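Local atomic coordinates of antitoxin RelF (Mycobacterium tuberculosis, PDB entry 3G5O), a protein that neutralizes the toxin RelG by binding it and, together with that toxin, binds DNA and represses its own promoter. Residues Gln33-Lys38 against Ala43-Gly48. Residues are numbered along the deposited sequence; the frame is centred on the assembly and turned at random.
Sequences QITITK and AAVLVG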
loop_
_atom_site.group_PDB
_atom_site.type_symbol
_atom_site.label_atom_id
_atom_site.label_comp_id
_atom_site.label_asym_id
_atom_site.label_seq_id
_atom_site.Cartn_x
_atom_site.Cartn_y
_atom_site.Cartn_z
ATOM N N GLN A 33 -1.662 11.036 -12.701
ATOM C CA GLN A 33 -2.728 10.059 -12.863
ATOM C C GLN A 33 -3.889 10.639 -13.608
ATOM O O GLN A 33 -4.181 11.828 -13.489
ATOM C CB GLN A 33 -3.242 9.525 -11.539
ATOM C CG GLN A 33 -2.888 10.395 -10.394
ATOM C CD GLN A 33 -3.346 9.774 -9.079
ATOM O OE1 GLN A 33 -2.559 9.639 -8.145
ATOM N NE2 GLN A 33 -4.623 9.397 -9.015
ATOM N N ILE A 34 -4.564 9.779 -14.345
ATOM C CA ILE A 34 -5.771 10.155 -15.051
ATOM C C ILE A 34 -6.886 9.264 -14.565
ATOM O O ILE A 34 -6.782 8.043 -14.659
ATOM C CB ILE A 34 -5.626 9.910 -16.542
ATOM C CG1 ILE A 34 -4.396 10.637 -17.084
ATOM C CG2 ILE A 34 -6.926 10.329 -17.278
ATOM C CD1 ILE A 34 -4.072 10.267 -18.508
ATOM N N THR A 35 -7.935 9.861 -14.010
ATOM C CA THR A 35 -9.179 9.150 -13.788
ATOM C C THR A 35 -10.017 9.341 -15.049
ATOM O O THR A 35 -10.278 10.497 -15.497
ATOM C CB THR A 35 -9.960 9.691 -12.580
ATOM O OG1 THR A 35 -9.165 9.611 -11.397
ATOM C CG2 THR A 35 -11.269 8.911 -12.361
ATOM N N ILE A 36 -10.443 8.215 -15.605
ATOM C CA ILE A 36 -11.120 8.194 -16.858
ATOM C C ILE A 36 -12.584 8.000 -16.512
ATOM O O ILE A 36 -12.924 7.034 -15.833
ATOM C CB ILE A 36 -10.628 7.021 -17.739
ATOM C CG1 ILE A 36 -9.163 7.226 -18.168
ATOM C CG2 ILE A 36 -11.529 6.852 -18.960
ATOM C CD1 ILE A 36 -8.597 6.023 -18.952
ATOM N N THR A 37 -13.435 8.929 -16.952
ATOM C CA THR A 37 -14.874 8.809 -16.680
ATOM C C THR A 37 -15.661 8.287 -17.878
ATOM O O THR A 37 -15.274 8.469 -19.034
ATOM C CB THR A 37 -15.516 10.145 -16.200
ATOM O OG1 THR A 37 -15.468 11.088 -17.267
ATOM C CG2 THR A 37 -14.780 10.702 -15.020
ATOM N N LYS A 38 -16.767 7.630 -17.564
ATOM C CA LYS A 38 -17.667 7.035 -18.531
ATOM C C LYS A 38 -19.050 7.354 -17.973
ATOM O O LYS A 38 -19.334 7.051 -16.808
ATOM C CB LYS A 38 -17.454 5.526 -18.589
ATOM C CG LYS A 38 -17.470 4.931 -19.984
ATOM C CD LYS A 38 -17.692 3.424 -19.943
ATOM C CE LYS A 38 -18.030 2.899 -21.339
ATOM N NZ LYS A 38 -18.932 1.692 -21.324
ATOM N N ALA A 43 -14.428 5.560 -13.941
ATOM C CA ALA A 43 -14.505 4.153 -14.322
ATOM C C ALA A 43 -13.177 3.420 -14.236
ATOM O O ALA A 43 -13.155 2.230 -13.937
ATOM C CB ALA A 43 -15.116 3.988 -15.749
ATOM N N ALA A 44 -12.083 4.129 -14.503
ATOM C CA ALA A 44 -10.743 3.544 -14.488
ATOM C C ALA A 44 -9.744 4.624 -14.173
ATOM O O ALA A 44 -10.034 5.850 -14.293
ATOM C CB ALA A 44 -10.395 2.922 -15.839
ATOM N N VAL A 45 -8.541 4.177 -13.832
ATOM C CA VAL A 45 -7.465 5.087 -13.554
ATOM C C VAL A 45 -6.269 4.607 -14.377
ATOM O O VAL A 45 -5.982 3.390 -14.454
ATOM C CB VAL A 45 -7.124 5.123 -12.017
ATOM C CG1 VAL A 45 -5.872 5.939 -11.779
ATOM C CG2 VAL A 45 -8.285 5.712 -11.218
ATOM N N LEU A 46 -5.579 5.569 -14.988
ATOM C CA LEU A 46 -4.333 5.276 -15.690
ATOM C C LEU A 46 -3.142 5.924 -14.997
ATOM O O LEU A 46 -3.181 7.123 -14.714
ATOM C CB LEU A 46 -4.430 5.759 -17.159
ATOM C CG LEU A 46 -3.351 5.355 -18.159
ATOM C CD1 LEU A 46 -3.529 3.906 -18.620
ATOM C CD2 LEU A 46 -3.415 6.291 -19.382
ATOM N N VAL A 47 -2.081 5.143 -14.738
ATOM C CA VAL A 47 -0.841 5.671 -14.154
ATOM C C VAL A 47 0.365 5.065 -14.857
ATOM O O VAL A 47 0.224 4.084 -15.558
ATOM C CB VAL A 47 -0.721 5.355 -12.621
ATOM C CG1 VAL A 47 -1.796 6.068 -11.878
ATOM C CG2 VAL A 47 -0.796 3.848 -12.358
ATOM N N GLY A 48 1.558 5.631 -14.650
ATOM C CA GLY A 48 2.781 5.087 -15.269
ATOM C C GLY A 48 3.039 3.687 -14.727
ATOM O O GLY A 48 2.635 3.358 -13.579
#
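I34 and L46 run alongside each other, both ends directed to the same face of the antiparallel pair. CD1 of I34 meets CD2 of L46 at 4.1 Å. L46 has CG anti to its backbone N (chi1 -170°), which carries the branch alongside I34. I36 and A44 share this face. F23 and V27 of helix 20-28 and I16 pack on I34, and I13 packs on I36. On the other face T35 and V45 meet at an angle, OG1 of T35 lying 4.0 Å from CG2 of V45. Beside them CB of Q33 rests on CG1 of V47 (3.8 Å). Two nearly straight hydrogen bonds join I34 and L46, I34 N to L46 O at 3.0 Å and L46 N to I34 O at 2.8 Å. I36 N gives a nearly linear bond to A44 O (2.7 Å). I36 O accepts A43 N at 2.8 Å and, weakly, A44 N at 3.3 Å, so A43 and A44 both face I36. In the second subunit W52 packs on Q33 and V45, and D25 forms a salt bridge with K38 NZ. Residues A44-G48 continue the sheet into that antitoxin copy. This is a beta hairpin with a classic bulge, within the Phd/YefM antitoxin fold.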